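PDB 2YOC: pullulanase, which hydrolyses the alpha-1,6-glucosidic linkages of pullulan and related alpha-glucans and is secreted by a type 2 secretion system. Local coordinates for residues L465-E475 / W545-E556. Sequence-based numbering, arbitrary orientation.
With CA (calcium ion), chain K.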
loop_
_atom_site.group_PDB
_atom_site.type_symbol
_atom_site.label_atom_id
_atom_site.label_comp_id
_atom_site.label_asym_id
_atom_site.label_seq_id
_atom_site.Cartn_x
_atom_site.Cartn_y
_atom_site.Cartn_z
ATOM N N LEU B 465 -18.232 -32.149 21.483
ATOM C CA LEU B 465 -16.796 -32.339 21.763
ATOM C C LEU B 465 -16.588 -33.882 21.855
ATOM O O LEU B 465 -17.557 -34.572 22.223
ATOM C CB LEU B 465 -16.455 -31.669 23.100
ATOM C CG LEU B 465 -15.412 -30.562 23.042
ATOM C CD1 LEU B 465 -15.998 -29.297 22.486
ATOM C CD2 LEU B 465 -14.854 -30.270 24.421
ATOM N N PRO B 466 -15.412 -34.443 21.435
ATOM C CA PRO B 466 -15.251 -35.911 21.344
ATOM C C PRO B 466 -16.201 -36.898 22.028
ATOM O O PRO B 466 -16.241 -36.987 23.259
ATOM C CB PRO B 466 -13.773 -36.122 21.659
ATOM C CG PRO B 466 -13.111 -34.836 21.216
ATOM C CD PRO B 466 -14.183 -33.785 20.958
ATOM N N VAL B 467 -17.000 -37.598 21.201
ATOM C CA VAL B 467 -17.956 -38.651 21.577
ATOM C C VAL B 467 -17.658 -39.969 20.861
ATOM O O VAL B 467 -18.431 -40.921 20.959
ATOM C CB VAL B 467 -19.459 -38.277 21.528
ATOM C CG1 VAL B 467 -19.820 -37.293 22.627
ATOM C CG2 VAL B 467 -19.891 -37.767 20.157
ATOM N N PHE B 468 -16.532 -40.025 20.135
ATOM C CA PHE B 468 -16.029 -41.265 19.552
ATOM C C PHE B 468 -15.219 -41.974 20.689
ATOM O O PHE B 468 -15.129 -41.452 21.806
ATOM C CB PHE B 468 -15.150 -40.982 18.316
ATOM C CG PHE B 468 -14.031 -40.001 18.553
ATOM C CD1 PHE B 468 -12.829 -40.415 19.102
ATOM C CD2 PHE B 468 -14.182 -38.655 18.231
ATOM C CE1 PHE B 468 -11.801 -39.495 19.351
ATOM C CE2 PHE B 468 -13.156 -37.735 18.476
ATOM C CZ PHE B 468 -11.970 -38.162 19.025
ATOM N N ASP B 469 -14.593 -43.112 20.414
ATOM C CA ASP B 469 -13.846 -43.755 21.487
ATOM C C ASP B 469 -12.510 -43.089 21.898
ATOM O O ASP B 469 -11.477 -43.287 21.250
ATOM C CB ASP B 469 -13.763 -45.280 21.315
ATOM C CG ASP B 469 -12.934 -45.957 22.385
ATOM O OD1 ASP B 469 -13.104 -45.605 23.585
ATOM O OD2 ASP B 469 -12.115 -46.837 22.031
ATOM N N LEU B 470 -12.555 -42.300 23.000
ATOM C CA LEU B 470 -11.360 -41.642 23.535
ATOM C C LEU B 470 -10.606 -42.600 24.384
ATOM O O LEU B 470 -11.177 -43.568 24.884
ATOM C CB LEU B 470 -11.614 -40.317 24.279
ATOM C CG LEU B 470 -12.938 -40.157 25.001
ATOM C CD1 LEU B 470 -12.750 -39.559 26.372
ATOM C CD2 LEU B 470 -13.905 -39.327 24.181
ATOM N N ALA B 471 -9.311 -42.365 24.503
ATOM C CA ALA B 471 -8.382 -43.196 25.243
ATOM C C ALA B 471 -8.172 -42.737 26.689
ATOM O O ALA B 471 -7.969 -43.568 27.576
ATOM C CB ALA B 471 -7.046 -43.214 24.505
ATOM N N THR B 472 -8.250 -41.417 26.915
ATOM C CA THR B 472 -7.931 -40.676 28.144
ATOM C C THR B 472 -8.898 -40.685 29.356
ATOM O O THR B 472 -8.774 -39.824 30.243
ATOM C CB THR B 472 -7.396 -39.296 27.770
ATOM O OG1 THR B 472 -8.268 -38.696 26.797
ATOM C CG2 THR B 472 -5.984 -39.372 27.223
ATOM N N VAL B 473 -9.812 -41.657 29.432
ATOM C CA VAL B 473 -10.671 -41.822 30.608
ATOM C C VAL B 473 -10.818 -43.327 30.824
ATOM O O VAL B 473 -11.184 -44.046 29.886
ATOM C CB VAL B 473 -12.038 -41.081 30.559
ATOM C CG1 VAL B 473 -12.967 -41.524 31.689
ATOM C CG2 VAL B 473 -11.863 -39.570 30.593
ATOM N N ASN B 474 -10.509 -43.810 32.048
ATOM C CA ASN B 474 -10.654 -45.218 32.369
ATOM C C ASN B 474 -12.141 -45.521 32.453
ATOM O O ASN B 474 -12.866 -44.875 33.227
ATOM C CB ASN B 474 -9.948 -45.556 33.673
ATOM C CG ASN B 474 -9.697 -47.038 33.865
ATOM O OD1 ASN B 474 -10.586 -47.876 33.732
ATOM N ND2 ASN B 474 -8.479 -47.394 34.205
ATOM N N GLU B 475 -12.600 -46.464 31.605
ATOM C CA GLU B 475 -14.012 -46.866 31.504
ATOM C C GLU B 475 -14.437 -47.797 32.621
ATOM O O GLU B 475 -15.630 -48.059 32.779
ATOM C CB GLU B 475 -14.363 -47.437 30.113
ATOM C CG GLU B 475 -13.995 -46.522 28.959
ATOM C CD GLU B 475 -14.687 -46.786 27.644
ATOM O OE1 GLU B 475 -14.723 -47.947 27.176
ATOM O OE2 GLU B 475 -15.106 -45.789 27.023
ATOM N N TRP B 545 -11.611 -33.657 27.398
ATOM C CA TRP B 545 -12.316 -33.206 26.202
ATOM C C TRP B 545 -12.467 -34.421 25.269
ATOM O O TRP B 545 -13.575 -34.700 24.791
ATOM C CB TRP B 545 -11.517 -32.112 25.518
ATOM C CG TRP B 545 -11.559 -30.774 26.191
ATOM C CD1 TRP B 545 -12.417 -30.361 27.172
ATOM C CD2 TRP B 545 -10.762 -29.634 25.848
ATOM N NE1 TRP B 545 -12.163 -29.045 27.503
ATOM C CE2 TRP B 545 -11.156 -28.572 26.698
ATOM C CE3 TRP B 545 -9.715 -29.417 24.931
ATOM C CZ2 TRP B 545 -10.547 -27.310 26.650
ATOM C CZ3 TRP B 545 -9.090 -28.177 24.908
ATOM C CH2 TRP B 545 -9.517 -27.135 25.744
ATOM N N GLY B 546 -11.364 -35.172 25.118
ATOM C CA GLY B 546 -11.313 -36.435 24.393
ATOM C C GLY B 546 -10.597 -36.429 23.069
ATOM O O GLY B 546 -10.795 -37.353 22.281
ATOM N N TYR B 547 -9.749 -35.419 22.806
ATOM C CA TYR B 547 -8.998 -35.302 21.545
ATOM C C TYR B 547 -7.784 -36.274 21.544
ATOM O O TYR B 547 -6.627 -35.883 21.308
ATOM C CB TYR B 547 -8.608 -33.828 21.313
ATOM C CG TYR B 547 -9.793 -32.892 21.117
ATOM C CD1 TYR B 547 -10.312 -32.650 19.852
ATOM C CD2 TYR B 547 -10.362 -32.206 22.194
ATOM C CE1 TYR B 547 -11.381 -31.774 19.662
ATOM C CE2 TYR B 547 -11.441 -31.330 22.014
ATOM C CZ TYR B 547 -11.939 -31.113 20.745
ATOM O OH TYR B 547 -13.017 -30.288 20.559
ATOM N N ASP B 548 -8.077 -37.565 21.845
ATOM C CA ASP B 548 -7.145 -38.692 22.010
ATOM C C ASP B 548 -7.829 -39.947 21.447
ATOM O O ASP B 548 -8.383 -40.764 22.199
ATOM C CB ASP B 548 -6.821 -38.867 23.509
ATOM C CG ASP B 548 -6.485 -37.556 24.216
ATOM O OD1 ASP B 548 -5.367 -37.028 23.983
ATOM O OD2 ASP B 548 -7.379 -37.008 24.932
ATOM N N PRO B 549 -7.852 -40.094 20.104
ATOM C CA PRO B 549 -8.571 -41.244 19.508
ATOM C C PRO B 549 -7.998 -42.616 19.789
ATOM O O PRO B 549 -6.812 -42.857 19.539
ATOM C CB PRO B 549 -8.543 -40.956 18.002
ATOM C CG PRO B 549 -8.113 -39.527 17.860
ATOM C CD PRO B 549 -7.287 -39.208 19.061
ATOM N N PHE B 550 -8.853 -43.522 20.288
ATOM C CA PHE B 550 -8.525 -44.944 20.519
ATOM C C PHE B 550 -9.118 -45.719 19.309
ATOM O O PHE B 550 -8.371 -46.352 18.542
ATOM C CB PHE B 550 -9.129 -45.430 21.848
ATOM C CG PHE B 550 -8.486 -46.631 22.493
ATOM C CD1 PHE B 550 -7.564 -47.418 21.797
ATOM C CD2 PHE B 550 -8.809 -46.994 23.789
ATOM C CE1 PHE B 550 -6.983 -48.547 22.396
ATOM C CE2 PHE B 550 -8.216 -48.114 24.382
ATOM C CZ PHE B 550 -7.300 -48.875 23.684
ATOM N N HIS B 551 -10.459 -45.589 19.107
ATOM C CA HIS B 551 -11.198 -46.164 17.979
ATOM C C HIS B 551 -12.078 -45.057 17.381
ATOM O O HIS B 551 -12.834 -44.395 18.101
ATOM C CB HIS B 551 -12.018 -47.389 18.410
ATOM C CG HIS B 551 -11.181 -48.532 18.927
ATOM N ND1 HIS B 551 -10.739 -48.566 20.231
ATOM C CD2 HIS B 551 -10.743 -49.651 18.300
ATOM C CE1 HIS B 551 -10.054 -49.693 20.355
ATOM N NE2 HIS B 551 -10.030 -50.377 19.225
ATOM N N TYR B 552 -11.929 -44.811 16.085
ATOM C CA TYR B 552 -12.650 -43.740 15.421
ATOM C C TYR B 552 -14.135 -43.943 15.228
ATOM O O TYR B 552 -14.865 -42.955 15.062
ATOM C CB TYR B 552 -12.036 -43.510 14.055
ATOM C CG TYR B 552 -10.619 -43.009 14.098
ATOM C CD1 TYR B 552 -10.327 -41.720 14.536
ATOM C CD2 TYR B 552 -9.565 -43.802 13.655
ATOM C CE1 TYR B 552 -9.020 -41.229 14.530
ATOM C CE2 TYR B 552 -8.254 -43.318 13.635
ATOM C CZ TYR B 552 -7.989 -42.030 14.085
ATOM O OH TYR B 552 -6.717 -41.529 14.067
ATOM N N THR B 553 -14.576 -45.208 15.140
ATOM C CA THR B 553 -15.955 -45.512 14.762
ATOM C C THR B 553 -16.812 -46.217 15.832
ATOM O O THR B 553 -17.719 -47.011 15.533
ATOM C CB THR B 553 -15.960 -46.102 13.334
ATOM O OG1 THR B 553 -14.774 -45.693 12.629
ATOM C CG2 THR B 553 -17.158 -45.677 12.560
ATOM N N VAL B 554 -16.520 -45.922 17.085
ATOM C CA VAL B 554 -17.288 -46.447 18.210
ATOM C C VAL B 554 -17.550 -45.267 19.133
ATOM O O VAL B 554 -16.632 -44.460 19.359
ATOM C CB VAL B 554 -16.592 -47.584 19.008
ATOM C CG1 VAL B 554 -17.560 -48.239 19.984
ATOM C CG2 VAL B 554 -15.981 -48.632 18.101
ATOM N N PRO B 555 -18.749 -45.155 19.734
ATOM C CA PRO B 555 -18.966 -44.084 20.717
ATOM C C PRO B 555 -18.093 -44.300 21.946
ATOM O O PRO B 555 -17.689 -45.438 22.216
ATOM C CB PRO B 555 -20.425 -44.272 21.135
ATOM C CG PRO B 555 -21.038 -45.097 20.064
ATOM C CD PRO B 555 -19.954 -45.978 19.559
ATOM N N GLU B 556 -17.828 -43.225 22.712
ATOM C CA GLU B 556 -17.111 -43.329 23.978
ATOM C C GLU B 556 -18.004 -44.113 25.001
ATOM O O GLU B 556 -19.214 -43.886 25.077
ATOM C CB GLU B 556 -16.753 -41.930 24.503
ATOM C CG GLU B 556 -16.213 -41.888 25.932
ATOM C CD GLU B 556 -14.985 -42.717 26.270
ATOM O OE1 GLU B 556 -14.306 -43.262 25.365
ATOM O OE2 GLU B 556 -14.669 -42.764 27.476
HETATM CA CA CA K . -12.697 -45.184 25.813
#
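Asp469 and His551 form the hydrogen-bonded pair of a short antiparallel bridge, where 465-475, just past barrel strand 461-464 of the glycosyl hydrolase (beta/alpha)8 barrel, meets the loop leading to helix 567-582. Phe468-Pro555 and Leu470-Pro549 flank it as non-hydrogen-bonded pairs, and a beta bulge shifts the register between Asp469 and Leu470. The carbonyl O of Asp469 accepts the amide of Phe550 (O to N 2.8 Å) and a second, weak bond from His551 N. Further along, Ala471 N donates to Asp548 O, and at the other end Glu556 N donates to Val467 O. The pairing illustrates how a metal can join two chain segments distant in sequence: calcium is bound by Asp469 OD1 at 2.3 Å, the carbonyl O of Leu470, Glu475 OE2 and, from the second segment, Glu556 OE1. Asp469 and Glu556 present nearly coplanar carboxylates, 11° apart. With its chain bent at its second torsion, Glu556 crosses Leu470, and OE1 also accepts a weak bond from Leu470 N, while OE2 is held by Ser558. Asp469 divides its carboxylate: CG lies anti to the backbone N (chi1 177°), and OD2, turned from the metal, accepts His551 ND1 at 2.9 Å and the hydroxyl of Ser376. His551 NE2 in turn bonds Thr365, an arrangement consistent with a second shell that fixes the rotation of the Asp469 carboxylate. Away from the ion, Leu465 CD2 lies over the five-membered ring of Trp545, and the Phe468 ring meets Pro549 CA at its edge. Thr472 OG1 donates to Asp548 OD2 at 2.7 Å, from above the carboxylate plane. Pro466 makes a CH-pi contact over one face of Tyr547, its CG 3.6 Å from the ring centroid and only 4° off the normal.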